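Local coordinates for protein pngf-ii (Elizabethkingia meningoseptica, PDB 4R4X) that probably hydrolyses the linkage between N-glycans and asparagine in glycoproteins, acting as a peptide:N-glycosidase of the PNGase F type, at residues His310-Ile315 against Lys320-Asn325; Pro327-Ile332 against Glu363-Pro368; Thr333-Gln338 against Gln420-Thr425. All coordinates share one frame; numbering follows the deposited sequence.

Interaction 1 of 3, residues His310-Ile315 against Lys320-Asn325; sequences HFNEKI and KNWHNN
The indole N-H of W322 is spent on the carbonyl oxygen of I315: NE1 lies 2.9 Å from that O, and the bond is fairly straight, with an angle of 162° at the hydrogen. The oxygen sits at the edge of the indole, in the ring plane, while NE1 stands a little tilted from the plane of the carbonyl. Next to it along the same edge comes the carbonyl oxygen of N312, whose O is 3.4 Å from W322 CD1, so two main-chain oxygens border the five-membered ring. The I315 side chain adds a loose apolar touch through its branch methyl, CG2 being 4.3 Å from W322 CZ2. A second bond runs from the N312 amide. Its ND2 donates to the carbonyl oxygen of H323 over 2.9 Å, approaching from above the carbonyl plane. The N312 amide group lies across the start of the W322 side chain, N312 CG 3.6 Å from W322 CB, with amide and indole planes turned 42° apart. With chi1 at -71°, N312 CG is anti to its own carbonyl carbon, which carries the amide across to the facing segment. OD1 accepts the backbone N-H of G309, and the amide is thereby held at both ends. Residues 312-314 have helical backbone angles, but the backbone bonds of K314 and I315 to F311 O are weak. Both segments belong to the long surface excursion between strand 297-303 and strand 326-331; P469 packs against N312 and W322, R465 against W322, and H323 is tied to the same neighbouring loop by backbone bonding with L466.

Interaction 2 of 3, residues Pro327-Ile332 against Glu363-Pro368; sequences PYRQDI and ELSIHP
The stretched side chain of R329 ends beside S365 and H367. At CB the chain turns so that CG is anti to the backbone N (chi1 -169°), and from CG to NE it stays extended, which carries the guanidinium across to S365 and H367, over strand 231-240. NE is the first atom to find a partner: it donates to water 1 at 2.9 Å, and the same water is hydrogen-bonded to S365 OG at 3.0 Å. Beyond CZ, R329 NH2 lies 3.1 Å from S365 OG, with the hydroxyl oxygen at the edge of the guanidinium and in its plane. H367 comes from the opposite direction; its NE2 is 3.5 Å from R329 NH2, and the imidazole is inclined 62° to the guanidinium. Both strands belong to a four-stranded antiparallel sheet, consistent with the jelly-roll sandwich of PNGase F, and strand 231-240 runs between them, so the arginine bridges over the middle strand; S365 touches F233 and H367 touches T231 of that strand. The hydroxyl of S365 is also bonded to H367 NE2 at 2.7 Å, a bond that, with the stack on F185, limits how the imidazole can turn. The arginine's charge may disfavour a second positive charge on this histidine. On the other face of the sheet I332 CD1 lies 4.4 Å from L364 CD2, and L364 also packs on V234, I188 and I223 in the buried interior.

Interaction 3 of 3, residues Thr333-Gln338 against Gln420-Thr425; sequences TELRPQ and QLRYIT
A buried salt bridge joins the short 3-10 turn 333-335, which follows strand 326-331, to the central part of strand 416-428 in the large antiparallel sheet, and so links the N-terminal and C-terminal PNGase F-like parts of the chain. E334 meets R422 through a single carboxylate oxygen: OE2 lies 2.8 Å from NE and takes its N-H on the anti side, 26° out of the carboxylate plane. The bond is bent, 138° at the hydrogen, although OE2 remains close to the plane of the guanidinium. The two side chains cross at about a right angle. R422 runs out extended as far as NE, whereas E334 is bent at chi2, its chi1 of 82° setting CG between the backbone N and the carbonyl carbon and the bend delivering the carboxylate to the arginine. OE2 is shared by more than the arginine: it is hydrogen-bonded to the hydroxyl of Y498, and these two bonds probably stabilise the ionised form of E334. Water 2 sits 2.7 Å from OE2 and accepts from R422 NH1 over 2.9 Å at the guanidinium edge, so it probably bridges the two groups beside the direct bond. L335 covers one face of the same group, its CD1 3.8 Å above the guanidinium plane and offset toward the rim, with NH1 3.9 Å from this methyl carbon. R422 NH2 donates to the carbonyl oxygen of E298 and NH1 more weakly to that of L299, so the buried charge is spread over several acceptors on strand 297-303 and the glutamate. An arginine of one part paired with a glutamate of the other, with L335 over one guanidinium face and main-chain oxygens at the NH groups, is consistent with the extensive interface between the two jelly-roll domains of PNGase F.

The first segments of interactions 2 and 3 continue the chain from interaction 1, along strand 326-331 and into the turn after it, while their partners come later. Interaction 1 is peripheral: its centre is 27 Å from that of interaction 2 and 35 Å from that of interaction 3, whose nearest atoms are about 21 Å away. Interactions 2 and 3 are close, 14 Å between centres, and touch where the side chain of Q330 packs against R422; D331 and T333 are hydrogen-bonded across the junction of their segments. None of the three supplies a ligand to the zinc sites, which use E52 with D159 and H542 with H545.

Interaction 1 of 3, residues His310-Ile315 against Lys320-Asn325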
loop_
_atom_site.group_PDB
_atom_site.type_symbol
_atom_site.label_atom_id
_atom_site.label_comp_id
_atom_site.label_asym_id
_atom_site.label_seq_id
_atom_site.Cartn_x
_atom_site.Cartn_y
_atom_site.Cartn_z
ATOM N N HIS A 310 22.093 9.546 -4.314
ATOM C CA HIS A 310 23.302 9.809 -5.100
ATOM C C HIS A 310 24.136 10.973 -4.577
ATOM O O HIS A 310 25.366 10.881 -4.488
ATOM C CB HIS A 310 22.966 10.050 -6.558
ATOM C CG HIS A 310 24.170 10.139 -7.443
ATOM N ND1 HIS A 310 24.801 9.025 -7.958
ATOM C CD2 HIS A 310 24.864 11.210 -7.896
ATOM C CE1 HIS A 310 25.836 9.407 -8.688
ATOM N NE2 HIS A 310 25.883 10.728 -8.678
ATOM N N PHE A 311 23.476 12.068 -4.236
ATOM C CA PHE A 311 24.180 13.234 -3.775
ATOM C C PHE A 311 24.403 13.330 -2.250
ATOM O O PHE A 311 24.943 14.322 -1.797
ATOM C CB PHE A 311 23.437 14.480 -4.282
ATOM C CG PHE A 311 23.536 14.659 -5.766
ATOM C CD1 PHE A 311 22.683 14.001 -6.619
ATOM C CD2 PHE A 311 24.518 15.479 -6.315
ATOM C CE1 PHE A 311 22.795 14.149 -8.000
ATOM C CE2 PHE A 311 24.642 15.639 -7.691
ATOM C CZ PHE A 311 23.768 14.972 -8.538
ATOM N N ASN A 312 24.007 12.333 -1.466
ATOM C CA ASN A 312 24.039 12.436 0.005
ATOM C C ASN A 312 25.435 12.696 0.567
ATOM O O ASN A 312 25.604 13.559 1.424
ATOM C CB ASN A 312 23.492 11.185 0.675
ATOM C CG ASN A 312 21.986 11.035 0.513
ATOM O OD1 ASN A 312 21.369 11.736 -0.263
ATOM N ND2 ASN A 312 21.415 10.107 1.234
ATOM N N GLU A 313 26.416 11.933 0.106
ATOM C CA GLU A 313 27.803 12.106 0.598
ATOM C C GLU A 313 28.485 13.307 -0.051
ATOM O O GLU A 313 29.451 13.833 0.495
ATOM C CB GLU A 313 28.636 10.825 0.417
ATOM C CG GLU A 313 28.042 9.600 1.102
ATOM C CD GLU A 313 28.999 8.408 1.216
ATOM O OE1 GLU A 313 28.766 7.565 2.112
ATOM O OE2 GLU A 313 29.983 8.307 0.441
ATOM N N LYS A 314 27.976 13.756 -1.192
ATOM C CA LYS A 314 28.570 14.872 -1.937
ATOM C C LYS A 314 28.220 16.240 -1.393
ATOM O O LYS A 314 28.939 17.200 -1.631
ATOM C CB LYS A 314 28.089 14.887 -3.392
ATOM C CG LYS A 314 28.255 13.583 -4.143
ATOM C CD LYS A 314 28.557 13.864 -5.604
ATOM C CE LYS A 314 27.999 12.794 -6.513
ATOM N NZ LYS A 314 28.310 11.426 -6.015
ATOM N N ILE A 315 27.075 16.340 -0.736
ATOM C CA ILE A 315 26.567 17.604 -0.263
ATOM C C ILE A 315 26.489 17.480 1.242
ATOM O O ILE A 315 25.661 16.746 1.762
ATOM C CB ILE A 315 25.193 17.910 -0.887
ATOM C CG1 ILE A 315 25.346 18.009 -2.399
ATOM C CG2 ILE A 315 24.615 19.215 -0.353
ATOM C CD1 ILE A 315 24.065 18.319 -3.117
ATOM N N LYS A 320 22.250 18.363 8.782
ATOM C CA LYS A 320 21.322 17.783 7.801
ATOM C C LYS A 320 21.770 16.374 7.459
ATOM O O LYS A 320 22.760 16.194 6.795
ATOM C CB LYS A 320 21.172 18.676 6.569
ATOM C CG LYS A 320 20.227 19.834 6.877
ATOM C CD LYS A 320 19.999 20.774 5.742
ATOM C CE LYS A 320 18.971 21.816 6.153
ATOM N NZ LYS A 320 19.544 22.801 7.101
ATOM N N ASN A 321 21.052 15.385 7.974
ATOM C CA ASN A 321 21.370 13.981 7.706
ATOM C C ASN A 321 20.333 13.479 6.719
ATOM O O ASN A 321 19.170 13.328 7.055
ATOM C CB ASN A 321 21.358 13.162 8.987
ATOM C CG ASN A 321 22.410 13.621 9.983
ATOM O OD1 ASN A 321 23.586 13.762 9.650
ATOM N ND2 ASN A 321 21.990 13.848 11.221
ATOM N N TRP A 322 20.767 13.290 5.480
ATOM C CA TRP A 322 19.847 13.059 4.373
ATOM C C TRP A 322 19.279 11.671 4.463
ATOM O O TRP A 322 19.939 10.732 4.924
ATOM C CB TRP A 322 20.552 13.236 3.012
ATOM C CG TRP A 322 21.333 14.520 2.881
ATOM C CD1 TRP A 322 22.687 14.639 2.757
ATOM C CD2 TRP A 322 20.813 15.873 2.870
ATOM N NE1 TRP A 322 23.037 15.962 2.649
ATOM C CE2 TRP A 322 21.912 16.739 2.731
ATOM C CE3 TRP A 322 19.531 16.424 2.936
ATOM C CZ2 TRP A 322 21.774 18.123 2.670
ATOM C CZ3 TRP A 322 19.394 17.802 2.884
ATOM C CH2 TRP A 322 20.506 18.632 2.745
ATOM N N HIS A 323 18.040 11.540 4.016
ATOM C CA HIS A 323 17.445 10.225 3.894
ATOM C C HIS A 323 18.012 9.505 2.683
ATOM O O HIS A 323 18.586 10.129 1.793
ATOM C CB HIS A 323 15.931 10.327 3.758
ATOM C CG HIS A 323 15.276 10.941 4.937
ATOM N ND1 HIS A 323 15.533 10.524 6.227
ATOM C CD2 HIS A 323 14.389 11.956 5.033
ATOM C CE1 HIS A 323 14.807 11.249 7.064
ATOM N NE2 HIS A 323 14.089 12.107 6.361
ATOM N N ASN A 324 17.840 8.192 2.666
ATOM C CA ASN A 324 18.437 7.330 1.624
ATOM C C ASN A 324 17.612 7.129 0.375
ATOM O O ASN A 324 18.161 6.914 -0.721
ATOM C CB ASN A 324 18.798 5.976 2.251
ATOM C CG ASN A 324 19.926 6.118 3.271
ATOM O OD1 ASN A 324 20.821 6.928 3.085
ATOM N ND2 ASN A 324 19.877 5.354 4.343
ATOM N N ASN A 325 16.296 7.165 0.531
ATOM C CA ASN A 325 15.387 7.026 -0.605
ATOM C C ASN A 325 14.002 7.584 -0.227
ATOM O O ASN A 325 13.759 7.918 0.936
ATOM C CB ASN A 325 15.303 5.560 -1.049
ATOM C CG ASN A 325 14.797 4.652 0.052
ATOM O OD1 ASN A 325 13.664 4.764 0.481
ATOM N ND2 ASN A 325 15.652 3.758 0.525
#

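Interaction 2 of 3, residues Pro327-Ile332 against Glu363-Pro368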
loop_
_atom_site.group_PDB
_atom_site.type_symbol
_atom_site.label_atom_id
_atom_site.label_comp_id
_atom_site.label_asym_id
_atom_site.label_seq_id
_atom_site.Cartn_x
_atom_site.Cartn_y
_atom_site.Cartn_z
ATOM N N PRO A 327 9.884 7.109 -0.251
ATOM C CA PRO A 327 8.737 6.247 -0.410
ATOM C C PRO A 327 7.476 7.046 -0.719
ATOM O O PRO A 327 7.288 8.144 -0.177
ATOM C CB PRO A 327 8.611 5.618 0.955
ATOM C CG PRO A 327 9.041 6.719 1.896
ATOM C CD PRO A 327 9.997 7.592 1.135
ATOM N N TYR A 328 6.644 6.474 -1.583
ATOM C CA TYR A 328 5.356 7.035 -1.945
ATOM C C TYR A 328 4.323 5.915 -1.951
ATOM O O TYR A 328 4.497 4.908 -2.643
ATOM C CB TYR A 328 5.388 7.644 -3.338
ATOM C CG TYR A 328 6.519 8.602 -3.672
ATOM C CD1 TYR A 328 7.749 8.124 -4.100
ATOM C CD2 TYR A 328 6.329 9.989 -3.629
ATOM C CE1 TYR A 328 8.767 8.989 -4.476
ATOM C CE2 TYR A 328 7.352 10.862 -3.984
ATOM C CZ TYR A 328 8.565 10.352 -4.407
ATOM O OH TYR A 328 9.592 11.188 -4.798
ATOM N N ARG A 329 3.236 6.092 -1.219
ATOM C CA ARG A 329 2.190 5.091 -1.220
ATOM C C ARG A 329 0.834 5.771 -1.242
ATOM O O ARG A 329 0.534 6.624 -0.389
ATOM C CB ARG A 329 2.313 4.159 -0.008
ATOM C CG ARG A 329 1.413 2.914 -0.075
ATOM C CD ARG A 329 1.614 1.986 1.126
ATOM N NE ARG A 329 1.007 0.655 0.944
ATOM C CZ ARG A 329 0.761 -0.216 1.925
ATOM N NH1 ARG A 329 1.026 0.090 3.193
ATOM N NH2 ARG A 329 0.218 -1.411 1.654
ATOM N N GLN A 330 0.017 5.362 -2.206
ATOM C CA GLN A 330 -1.315 5.920 -2.387
ATOM C C GLN A 330 -2.410 4.834 -2.368
ATOM O O GLN A 330 -2.269 3.761 -2.975
ATOM C CB GLN A 330 -1.389 6.644 -3.720
ATOM C CG GLN A 330 -2.754 7.307 -3.952
ATOM C CD GLN A 330 -2.723 8.464 -4.911
ATOM O OE1 GLN A 330 -3.613 8.635 -5.779
ATOM N NE2 GLN A 330 -1.737 9.267 -4.779
ATOM N N ASP A 331 -3.487 5.147 -1.674
ATOM C CA ASP A 331 -4.728 4.357 -1.664
ATOM C C ASP A 331 -5.401 4.586 -3.011
ATOM O O ASP A 331 -5.664 5.721 -3.384
ATOM C CB ASP A 331 -5.574 4.865 -0.519
ATOM C CG ASP A 331 -6.905 4.121 -0.339
ATOM O OD1 ASP A 331 -7.330 3.343 -1.231
ATOM O OD2 ASP A 331 -7.526 4.367 0.719
ATOM N N ILE A 332 -5.644 3.520 -3.756
ATOM C CA ILE A 332 -6.294 3.628 -5.058
ATOM C C ILE A 332 -7.572 2.763 -5.134
ATOM O O ILE A 332 -7.965 2.328 -6.221
ATOM C CB ILE A 332 -5.325 3.239 -6.200
ATOM C CG1 ILE A 332 -4.627 1.914 -5.917
ATOM C CG2 ILE A 332 -4.283 4.322 -6.422
ATOM C CD1 ILE A 332 -3.892 1.389 -7.145
ATOM N N GLU A 363 5.119 -1.779 -6.441
ATOM C CA GLU A 363 4.195 -2.889 -6.243
ATOM C C GLU A 363 2.792 -2.368 -5.935
ATOM O O GLU A 363 2.610 -1.200 -5.562
ATOM C CB GLU A 363 4.701 -3.829 -5.126
ATOM C CG GLU A 363 4.676 -3.230 -3.724
ATOM C CD GLU A 363 5.316 -4.112 -2.659
ATOM O OE1 GLU A 363 4.786 -4.157 -1.524
ATOM O OE2 GLU A 363 6.345 -4.771 -2.942
ATOM N N LEU A 364 1.812 -3.235 -6.140
ATOM C CA LEU A 364 0.459 -3.046 -5.681
ATOM C C LEU A 364 0.163 -3.992 -4.534
ATOM O O LEU A 364 0.744 -5.084 -4.449
ATOM C CB LEU A 364 -0.530 -3.333 -6.812
ATOM C CG LEU A 364 -0.367 -2.663 -8.170
ATOM C CD1 LEU A 364 -1.486 -3.088 -9.118
ATOM C CD2 LEU A 364 -0.369 -1.156 -8.027
ATOM N N SER A 365 -0.728 -3.594 -3.637
ATOM C CA SER A 365 -1.213 -4.501 -2.612
ATOM C C SER A 365 -2.737 -4.433 -2.519
ATOM O O SER A 365 -3.352 -3.343 -2.638
ATOM C CB SER A 365 -0.592 -4.199 -1.248
ATOM O OG SER A 365 -0.931 -2.914 -0.786
ATOM N N ILE A 366 -3.323 -5.607 -2.323
ATOM C CA ILE A 366 -4.763 -5.794 -2.221
ATOM C C ILE A 366 -5.078 -6.422 -0.872
ATOM O O ILE A 366 -4.533 -7.482 -0.513
ATOM C CB ILE A 366 -5.306 -6.689 -3.346
ATOM C CG1 ILE A 366 -4.851 -6.178 -4.708
ATOM C CG2 ILE A 366 -6.843 -6.774 -3.271
ATOM C CD1 ILE A 366 -4.726 -7.262 -5.747
ATOM N N HIS A 367 -5.944 -5.749 -0.118
ATOM C CA HIS A 367 -6.209 -6.086 1.263
ATOM C C HIS A 367 -7.669 -6.535 1.433
ATOM O O HIS A 367 -8.571 -5.886 0.883
ATOM C CB HIS A 367 -5.865 -4.902 2.164
ATOM C CG HIS A 367 -4.461 -4.431 1.977
ATOM N ND1 HIS A 367 -3.403 -4.905 2.733
ATOM C CD2 HIS A 367 -3.922 -3.607 1.052
ATOM C CE1 HIS A 367 -2.281 -4.353 2.312
ATOM N NE2 HIS A 367 -2.565 -3.580 1.278
ATOM N N PRO A 368 -7.889 -7.646 2.172
ATOM C CA PRO A 368 -9.172 -8.365 2.296
ATOM C C PRO A 368 -10.175 -7.658 3.224
ATOM O O PRO A 368 -10.742 -8.263 4.132
ATOM C CB PRO A 368 -8.746 -9.723 2.897
ATOM C CG PRO A 368 -7.551 -9.383 3.724
ATOM C CD PRO A 368 -6.810 -8.364 2.900
HETATM O O HOH W 1 1.112 -0.888 -1.534
#

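Interaction 3 of 3, residues Thr333-Gln338 against Gln420-Thr425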
loop_
_atom_site.group_PDB
_atom_site.type_symbol
_atom_site.label_atom_id
_atom_site.label_comp_id
_atom_site.label_asym_id
_atom_site.label_seq_id
_atom_site.Cartn_x
_atom_site.Cartn_y
_atom_site.Cartn_z
ATOM N N THR A 333 -8.230 2.583 -3.998
ATOM C CA THR A 333 -9.414 1.686 -3.844
ATOM C C THR A 333 -10.524 2.020 -4.834
ATOM O O THR A 333 -11.142 1.116 -5.411
ATOM C CB THR A 333 -9.922 1.727 -2.374
ATOM O OG1 THR A 333 -8.890 1.208 -1.519
ATOM C CG2 THR A 333 -11.209 0.925 -2.182
ATOM N N GLU A 334 -10.725 3.312 -5.097
ATOM C CA GLU A 334 -11.720 3.757 -6.077
ATOM C C GLU A 334 -11.468 3.337 -7.553
ATOM O O GLU A 334 -12.379 3.431 -8.387
ATOM C CB GLU A 334 -11.932 5.301 -5.977
ATOM C CG GLU A 334 -10.918 6.180 -6.704
ATOM C CD GLU A 334 -9.614 6.427 -5.945
ATOM O OE1 GLU A 334 -9.294 5.674 -5.004
ATOM O OE2 GLU A 334 -8.896 7.384 -6.299
ATOM N N LEU A 335 -10.255 2.904 -7.889
ATOM C CA LEU A 335 -9.969 2.442 -9.253
ATOM C C LEU A 335 -10.138 0.929 -9.431
ATOM O O LEU A 335 -9.843 0.378 -10.505
ATOM C CB LEU A 335 -8.550 2.872 -9.674
ATOM C CG LEU A 335 -8.298 4.382 -9.648
ATOM C CD1 LEU A 335 -6.844 4.710 -9.945
ATOM C CD2 LEU A 335 -9.239 5.069 -10.633
ATOM N N ARG A 336 -10.618 0.279 -8.380
ATOM C CA ARG A 336 -10.906 -1.149 -8.392
ATOM C C ARG A 336 -11.635 -1.625 -9.679
ATOM O O ARG A 336 -11.207 -2.586 -10.286
ATOM C CB ARG A 336 -11.690 -1.547 -7.131
ATOM C CG ARG A 336 -11.928 -3.054 -7.008
ATOM C CD ARG A 336 -12.954 -3.409 -5.937
ATOM N NE ARG A 336 -14.264 -2.889 -6.319
ATOM C CZ ARG A 336 -15.033 -3.427 -7.263
ATOM N NH1 ARG A 336 -14.676 -4.541 -7.903
ATOM N NH2 ARG A 336 -16.183 -2.850 -7.546
ATOM N N PRO A 337 -12.702 -0.924 -10.112
ATOM C CA PRO A 337 -13.414 -1.363 -11.326
ATOM C C PRO A 337 -12.555 -1.389 -12.596
ATOM O O PRO A 337 -12.832 -2.174 -13.486
ATOM C CB PRO A 337 -14.549 -0.349 -11.466
ATOM C CG PRO A 337 -14.757 0.156 -10.069
ATOM C CD PRO A 337 -13.365 0.229 -9.484
ATOM N N GLN A 338 -11.531 -0.546 -12.672
ATOM C CA GLN A 338 -10.642 -0.512 -13.814
ATOM C C GLN A 338 -9.531 -1.561 -13.683
ATOM O O GLN A 338 -8.954 -1.954 -14.681
ATOM C CB GLN A 338 -10.062 0.907 -13.966
ATOM C CG GLN A 338 -9.173 1.166 -15.172
ATOM C CD GLN A 338 -9.917 1.113 -16.500
ATOM O OE1 GLN A 338 -9.422 0.553 -17.486
ATOM N NE2 GLN A 338 -11.104 1.685 -16.530
ATOM N N GLN A 420 -18.466 11.625 -9.222
ATOM C CA GLN A 420 -17.354 12.433 -8.745
ATOM C C GLN A 420 -16.334 12.561 -9.852
ATOM O O GLN A 420 -16.202 11.651 -10.684
ATOM C CB GLN A 420 -16.666 11.769 -7.557
ATOM C CG GLN A 420 -17.523 11.578 -6.323
ATOM C CD GLN A 420 -16.820 10.687 -5.327
ATOM O OE1 GLN A 420 -15.624 10.457 -5.426
ATOM N NE2 GLN A 420 -17.567 10.176 -4.370
ATOM N N LEU A 421 -15.597 13.673 -9.848
ATOM C CA LEU A 421 -14.426 13.789 -10.681
ATOM C C LEU A 421 -13.210 13.652 -9.789
ATOM O O LEU A 421 -12.998 14.476 -8.898
ATOM C CB LEU A 421 -14.383 15.127 -11.421
ATOM C CG LEU A 421 -13.224 15.270 -12.417
ATOM C CD1 LEU A 421 -13.370 14.305 -13.579
ATOM C CD2 LEU A 421 -13.117 16.692 -12.955
ATOM N N ARG A 422 -12.447 12.586 -10.014
ATOM C CA ARG A 422 -11.143 12.398 -9.377
ATOM C C ARG A 422 -10.182 13.248 -10.162
ATOM O O ARG A 422 -9.927 12.975 -11.337
ATOM C CB ARG A 422 -10.725 10.931 -9.426
ATOM C CG ARG A 422 -9.353 10.605 -8.825
ATOM C CD ARG A 422 -9.057 9.134 -9.065
ATOM N NE ARG A 422 -7.769 8.666 -8.546
ATOM C CZ ARG A 422 -6.631 8.604 -9.236
ATOM N NH1 ARG A 422 -5.553 8.111 -8.653
ATOM N NH2 ARG A 422 -6.551 9.028 -10.487
ATOM N N TYR A 423 -9.664 14.285 -9.518
ATOM C CA TYR A 423 -8.973 15.362 -10.210
ATOM C C TYR A 423 -7.605 15.591 -9.579
ATOM O O TYR A 423 -7.504 15.885 -8.378
ATOM C CB TYR A 423 -9.799 16.638 -10.130
ATOM C CG TYR A 423 -9.224 17.849 -10.836
ATOM C CD1 TYR A 423 -9.159 17.904 -12.224
ATOM C CD2 TYR A 423 -8.799 18.966 -10.120
ATOM C CE1 TYR A 423 -8.660 19.024 -12.879
ATOM C CE2 TYR A 423 -8.336 20.104 -10.766
ATOM C CZ TYR A 423 -8.263 20.126 -12.145
ATOM O OH TYR A 423 -7.758 21.218 -12.810
ATOM N N ILE A 424 -6.573 15.391 -10.387
ATOM C CA ILE A 424 -5.180 15.624 -9.983
ATOM C C ILE A 424 -4.648 16.811 -10.753
ATOM O O ILE A 424 -4.620 16.789 -11.974
ATOM C CB ILE A 424 -4.289 14.400 -10.248
ATOM C CG1 ILE A 424 -4.889 13.170 -9.580
ATOM C CG2 ILE A 424 -2.870 14.630 -9.715
ATOM C CD1 ILE A 424 -4.151 11.875 -9.872
ATOM N N THR A 425 -4.219 17.843 -10.043
ATOM C CA THR A 425 -3.709 19.040 -10.690
ATOM C C THR A 425 -2.403 19.521 -10.082
ATOM O O THR A 425 -2.282 19.583 -8.844
ATOM C CB THR A 425 -4.733 20.204 -10.677
ATOM O OG1 THR A 425 -4.145 21.347 -11.311
ATOM C CG2 THR A 425 -5.179 20.572 -9.229
HETATM O O HOH W 2 -6.257 7.241 -5.987
#